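Local coordinates for neutral ceramidase (PDB 2ZWS), which hydrolyses the N-acyl linkage of ceramides to sphingosine and free fatty acid, and also runs the reverse synthesis, using one bound zinc ion per subunit, at residues Gly103-Tyr108 and Glu120-Ala125; Leu116-Lys121 and Cys503-Phe508. All coordinates share one frame; numbering follows the deposited sequence. Where two conformers were deposited one is given.

Interactions 1 and 2 show how a helix start and its lead-in can serve two neighbours. Their centres lie about 8 Å apart, on the same side of the chain's centre. The lead-in L116-Q119 carries interaction 2 and the first turn of helix 120-138, T122 and F123, carries interaction 1; the shared E120 and K121 take no part. Along the chain come first the loop 103-108, then 116-121, and, almost four hundred residues later, the loop 503-508. Interaction 1 is the more buried and carries S106, an inferred substrate residue; interaction 2 lies further out and joins the N-terminal to the C-terminal family region. They meet directly: G104 O probably accepts from Q119 N, and H107 O from Q505 NE2, joining outer loop to inner.

Interaction 1 of 2, residues Gly103-Tyr108 and Glu120-Ala125; sequences GGFSHY and EKTFNA. With FMT (formic acid), chain D.
F123 sets its ring edge against the F105 carbonyl and one face near H107 NE2, reaching both from the first turn of helix 120-138. Its CG stands anti to the backbone N (chi1 173°), which carries the ring edge to the F105 carbonyl: CD2 lies 3.5 Å from F105 O, close to the ring plane. That buried oxygen has no hydrogen-bond partner in the model; the weakly polarised C-H edge of the ring is what it meets across the contact. The H107 and F123 rings, tilted by 25° with centroids 5.4 Å apart, are slid so far that they barely overlap. Closer to the backbone, F105 CB packs on F123 CB at 4.0 Å, while the F105 ring turns away to F67, which it meets edge-to-face. T122 adds its methyl CG2, 4.2 Å from F105 CD1, and its hydroxyl bonds to E17. S106 OG accepts from Y108 N at 2.9 Å, closing an ST turn, and donates to O2 of a formic acid molecule, probably from the crystallisation liquor. That molecule, also bonded to Q68 N and Y445 N, lies among residues inferred to bind substrate, consistent with a helix-backed loop lining the ceramide pocket.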
loop_
_atom_site.group_PDB
_atom_site.type_symbol
_atom_site.label_atom_id
_atom_site.label_comp_id
_atom_site.label_asym_id
_atom_site.label_seq_id
_atom_site.Cartn_x
_atom_site.Cartn_y
_atom_site.Cartn_z
ATOM N N GLY A 103 9.282 -2.079 -6.904
ATOM C CA GLY A 103 8.548 -1.241 -7.863
ATOM C C GLY A 103 8.379 -1.869 -9.231
ATOM O O GLY A 103 8.646 -3.076 -9.427
ATOM N N GLY A 104 7.930 -1.051 -10.179
ATOM C CA GLY A 104 7.801 -1.484 -11.574
ATOM C C GLY A 104 6.424 -1.988 -11.948
ATOM O O GLY A 104 6.271 -2.755 -12.907
ATOM N N PHE A 105 5.406 -1.585 -11.198
ATOM C CA PHE A 105 4.073 -2.078 -11.460
ATOM C C PHE A 105 3.064 -1.023 -11.927
ATOM O O PHE A 105 1.838 -1.254 -11.923
ATOM C CB PHE A 105 3.557 -2.946 -10.299
ATOM C CG PHE A 105 3.517 -2.241 -8.961
ATOM C CD1 PHE A 105 4.656 -2.152 -8.167
ATOM C CD2 PHE A 105 2.323 -1.696 -8.484
ATOM C CE1 PHE A 105 4.610 -1.510 -6.911
ATOM C CE2 PHE A 105 2.254 -1.068 -7.232
ATOM C CZ PHE A 105 3.390 -0.964 -6.454
ATOM N N SER A 106 3.598 0.123 -12.361
ATOM C CA SER A 106 2.827 1.114 -13.112
ATOM C C SER A 106 3.025 0.873 -14.590
ATOM O O SER A 106 4.002 0.227 -14.978
ATOM C CB SER A 106 3.329 2.536 -12.791
ATOM O OG SER A 106 2.546 3.531 -13.451
ATOM N N HIS A 107 2.141 1.436 -15.401
ATOM C CA HIS A 107 2.416 1.525 -16.833
ATOM C C HIS A 107 2.840 2.927 -17.282
ATOM O O HIS A 107 3.152 3.122 -18.453
ATOM C CB HIS A 107 1.217 1.055 -17.655
ATOM C CG HIS A 107 1.089 -0.447 -17.709
ATOM N ND1 HIS A 107 0.028 -1.096 -18.305
ATOM C CD2 HIS A 107 1.897 -1.418 -17.225
ATOM C CE1 HIS A 107 0.185 -2.403 -18.176
ATOM N NE2 HIS A 107 1.325 -2.629 -17.545
ATOM N N TYR A 108 2.879 3.870 -16.335
ATOM C CA TYR A 108 3.326 5.250 -16.584
ATOM C C TYR A 108 4.775 5.441 -16.223
ATOM O O TYR A 108 5.220 5.097 -15.114
ATOM C CB TYR A 108 2.431 6.272 -15.898
ATOM C CG TYR A 108 1.153 6.392 -16.648
ATOM C CD1 TYR A 108 1.084 7.137 -17.840
ATOM C CD2 TYR A 108 0.003 5.724 -16.213
ATOM C CE1 TYR A 108 -0.074 7.193 -18.552
ATOM C CE2 TYR A 108 -1.167 5.786 -16.951
ATOM C CZ TYR A 108 -1.206 6.535 -18.106
ATOM O OH TYR A 108 -2.337 6.618 -18.877
ATOM N N GLU A 120 7.444 -7.111 -14.847
ATOM C CA GLU A 120 6.244 -7.919 -15.052
ATOM C C GLU A 120 5.967 -8.933 -13.927
ATOM O O GLU A 120 4.805 -9.139 -13.575
ATOM C CB GLU A 120 6.256 -8.575 -16.437
ATOM C CG GLU A 120 4.984 -9.335 -16.813
ATOM C CD GLU A 120 4.886 -9.568 -18.310
ATOM O OE1 GLU A 120 3.857 -9.177 -18.917
ATOM O OE2 GLU A 120 5.855 -10.123 -18.882
ATOM N N LYS A 121 6.994 -9.557 -13.343
ATOM C CA LYS A 121 6.746 -10.577 -12.324
ATOM C C LYS A 121 6.113 -9.968 -11.059
ATOM O O LYS A 121 5.244 -10.575 -10.414
ATOM C CB LYS A 121 8.058 -11.282 -11.950
ATOM C CG LYS A 121 7.852 -12.617 -11.257
ATOM C CD LYS A 121 9.140 -13.470 -11.276
ATOM C CE LYS A 121 8.865 -14.883 -10.765
ATOM N NZ LYS A 121 8.203 -15.732 -11.809
ATOM N N THR A 122 6.574 -8.778 -10.677
ATOM C CA THR A 122 6.013 -8.094 -9.515
ATOM C C THR A 122 4.593 -7.604 -9.820
ATOM O O THR A 122 3.643 -7.827 -9.004
ATOM C CB THR A 122 6.945 -6.946 -9.117
ATOM O OG1 THR A 122 8.155 -7.494 -8.571
ATOM C CG2 THR A 122 6.309 -5.976 -8.104
ATOM N N PHE A 123 4.420 -7.014 -11.004
ATOM C CA PHE A 123 3.071 -6.605 -11.441
ATOM C C PHE A 123 2.082 -7.784 -11.394
ATOM O O PHE A 123 0.993 -7.696 -10.803
ATOM C CB PHE A 123 3.132 -5.980 -12.851
ATOM C CG PHE A 123 1.781 -5.685 -13.439
ATOM C CD1 PHE A 123 1.148 -6.632 -14.273
ATOM C CD2 PHE A 123 1.132 -4.466 -13.185
ATOM C CE1 PHE A 123 -0.124 -6.369 -14.816
ATOM C CE2 PHE A 123 -0.151 -4.210 -13.720
ATOM C CZ PHE A 123 -0.767 -5.154 -14.536
ATOM N N ASN A 124 2.476 -8.884 -12.003
ATOM C CA ASN A 124 1.583 -10.025 -12.072
ATOM C C ASN A 124 1.246 -10.575 -10.684
ATOM O O ASN A 124 0.104 -11.007 -10.455
ATOM C CB ASN A 124 2.185 -11.151 -12.922
ATOM C CG ASN A 124 2.258 -10.842 -14.423
ATOM O OD1 ASN A 124 3.017 -11.515 -15.167
ATOM N ND2 ASN A 124 1.448 -9.935 -14.893
ATOM N N ALA A 125 2.218 -10.592 -9.759
ATOM C CA ALA A 125 1.958 -11.091 -8.386
ATOM C C ALA A 125 0.937 -10.216 -7.671
ATOM O O ALA A 125 0.129 -10.719 -6.861
ATOM C CB ALA A 125 3.234 -11.150 -7.584
HETATM C C FMT D . -0.756 5.283 -12.388
HETATM O O1 FMT D . -1.869 5.071 -11.845
HETATM O O2 FMT D . -0.144 4.439 -13.078
#

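Interaction 2 of 2, residues Leu116-Lys121 and Cys503-Phe508; sequences LGFQEK and CCQMNF
An extended chi1 of -179° on F118 and a bend at Q505 chi2 (-60°) place the phenyl ring alongside the glutamine chain. The bend lays Q505 CG about 4.0 Å above one face of the F118 ring, offset to the rim, while Q505 CB packs against F118 CB at 3.7 Å. The amide stands nearly upright to the ring, its plane 79° away, with OE1 near F118 CB; its NE2 is turned to L501 O and H107 O. Q505 thus packs on a ring that also meets H107, edge-to-face, and F123.

The backbones meet in a single beta bridge pairing G117 with N507. F118 N donates to M506 O at 2.9 Å, and F508 N to L116 O at 2.7 Å. Between these bonds G117 CA comes within 3.3 Å of M506 O, a CA-H...O contact possible because no side chain stands there. L116, at positive phi, is the C-prime residue of the Schellman motif that ends the preceding helix, and its CB packs on F508 CB. N507 CB comes within 3.5 Å of F118 O, while its OD1 accepts from Q509 N. Two backbone bonds thus fix the alignment of sequence-distant loops, and the packing around them mixes apolar contacts (F118 with the Q505 chain, L116 with F508) with amide groups, joining the two family regions without any charge pairing between the segments.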
loop_
_atom_site.group_PDB
_atom_site.type_symbol
_atom_site.label_atom_id
_atom_site.label_comp_id
_atom_site.label_asym_id
_atom_site.label_seq_id
_atom_site.Cartn_x
_atom_site.Cartn_y
_atom_site.Cartn_z
ATOM N N LEU A 116 13.944 1.407 -13.399
ATOM C CA LEU A 116 14.445 1.154 -14.764
ATOM C C LEU A 116 13.373 0.533 -15.669
ATOM O O LEU A 116 13.702 -0.081 -16.692
ATOM C CB LEU A 116 15.679 0.243 -14.756
ATOM C CG LEU A 116 16.864 0.623 -13.871
ATOM C CD1 LEU A 116 17.943 -0.444 -13.914
ATOM C CD2 LEU A 116 17.418 1.992 -14.317
ATOM N N GLY A 117 12.100 0.707 -15.304
ATOM C CA GLY A 117 10.990 0.300 -16.158
ATOM C C GLY A 117 10.031 -0.676 -15.475
ATOM O O GLY A 117 10.015 -0.816 -14.248
ATOM N N PHE A 118 9.261 -1.374 -16.307
ATOM C CA PHE A 118 8.187 -2.250 -15.877
ATOM C C PHE A 118 8.725 -3.617 -15.455
ATOM O O PHE A 118 9.505 -4.236 -16.192
ATOM C CB PHE A 118 7.250 -2.432 -17.066
ATOM C CG PHE A 118 6.072 -3.287 -16.779
ATOM C CD1 PHE A 118 5.909 -4.519 -17.421
ATOM C CD2 PHE A 118 5.128 -2.855 -15.865
ATOM C CE1 PHE A 118 4.805 -5.305 -17.150
ATOM C CE2 PHE A 118 4.027 -3.621 -15.589
ATOM C CZ PHE A 118 3.858 -4.856 -16.220
ATOM N N GLN A 119 8.281 -4.107 -14.297
ATOM C CA GLN A 119 8.744 -5.373 -13.773
ATOM C C GLN A 119 7.549 -6.337 -13.773
ATOM O O GLN A 119 6.744 -6.384 -12.837
ATOM C CB GLN A 119 9.336 -5.202 -12.366
ATOM C CG GLN A 119 10.450 -4.134 -12.272
ATOM C CD GLN A 119 11.517 -4.232 -13.383
ATOM O OE1 GLN A 119 11.850 -3.220 -14.058
ATOM N NE2 GLN A 119 12.071 -5.424 -13.564
ATOM N N GLU A 120 7.444 -7.111 -14.847
ATOM C CA GLU A 120 6.244 -7.919 -15.052
ATOM C C GLU A 120 5.967 -8.933 -13.927
ATOM O O GLU A 120 4.805 -9.139 -13.575
ATOM C CB GLU A 120 6.256 -8.575 -16.437
ATOM C CG GLU A 120 4.984 -9.335 -16.813
ATOM C CD GLU A 120 4.886 -9.568 -18.310
ATOM O OE1 GLU A 120 3.857 -9.177 -18.917
ATOM O OE2 GLU A 120 5.855 -10.123 -18.882
ATOM N N LYS A 121 6.994 -9.557 -13.343
ATOM C CA LYS A 121 6.746 -10.577 -12.324
ATOM C C LYS A 121 6.113 -9.968 -11.059
ATOM O O LYS A 121 5.244 -10.575 -10.414
ATOM C CB LYS A 121 8.058 -11.282 -11.950
ATOM C CG LYS A 121 7.852 -12.617 -11.257
ATOM C CD LYS A 121 9.140 -13.470 -11.276
ATOM C CE LYS A 121 8.865 -14.883 -10.765
ATOM N NZ LYS A 121 8.203 -15.732 -11.809
ATOM N N CYS A 503 0.873 -2.754 -24.120
ATOM C CA CYS A 503 1.665 -3.197 -25.290
ATOM C C CYS A 503 3.131 -2.830 -25.219
ATOM O O CYS A 503 3.995 -3.538 -25.762
ATOM C CB CYS A 503 1.121 -2.599 -26.598
ATOM S SG CYS A 503 1.335 -0.781 -26.778
ATOM N N CYS A 504 3.409 -1.702 -24.581
ATOM C CA CYS A 504 4.573 -0.924 -24.962
ATOM C C CYS A 504 5.401 -0.465 -23.767
ATOM O O CYS A 504 5.953 0.645 -23.748
ATOM C CB CYS A 504 4.132 0.221 -25.875
ATOM S SG CYS A 504 3.277 -0.374 -27.353
ATOM N N GLN A 505 5.510 -1.371 -22.803
ATOM C CA GLN A 505 6.305 -1.168 -21.590
ATOM C C GLN A 505 7.776 -1.467 -21.841
ATOM O O GLN A 505 8.125 -2.483 -22.459
ATOM C CB GLN A 505 5.780 -2.072 -20.481
ATOM C CG GLN A 505 4.376 -1.651 -20.030
ATOM C CD GLN A 505 4.359 -0.222 -19.497
ATOM O OE1 GLN A 505 5.071 0.090 -18.541
ATOM N NE2 GLN A 505 3.574 0.646 -20.117
ATOM N N MET A 506 8.636 -0.576 -21.386
ATOM C CA MET A 506 10.086 -0.785 -21.474
ATOM C C MET A 506 10.661 -1.269 -20.144
ATOM O O MET A 506 10.103 -1.013 -19.057
ATOM C CB MET A 506 10.797 0.516 -21.870
ATOM C CG MET A 506 10.355 1.089 -23.221
ATOM S SD MET A 506 11.401 2.454 -23.743
ATOM C CE MET A 506 11.136 3.668 -22.501
ATOM N N ASN A 507 11.788 -1.976 -20.227
ATOM C CA ASN A 507 12.509 -2.406 -19.050
ATOM C C ASN A 507 13.983 -2.531 -19.293
ATOM O O ASN A 507 14.377 -3.157 -20.289
ATOM C CB ASN A 507 12.019 -3.776 -18.600
ATOM C CG ASN A 507 12.920 -4.373 -17.544
ATOM O OD1 ASN A 507 13.142 -3.755 -16.515
ATOM N ND2 ASN A 507 13.475 -5.570 -17.808
ATOM N N PHE A 508 14.779 -1.975 -18.369
ATOM C CA PHE A 508 16.245 -2.063 -18.441
ATOM C C PHE A 508 16.873 -2.768 -17.241
ATOM O O PHE A 508 18.088 -2.867 -17.130
ATOM C CB PHE A 508 16.851 -0.680 -18.734
ATOM C CG PHE A 508 16.535 -0.201 -20.100
ATOM C CD1 PHE A 508 15.364 0.520 -20.351
ATOM C CD2 PHE A 508 17.387 -0.489 -21.159
ATOM C CE1 PHE A 508 15.049 0.945 -21.628
ATOM C CE2 PHE A 508 17.076 -0.062 -22.439
ATOM C CZ PHE A 508 15.907 0.670 -22.670
#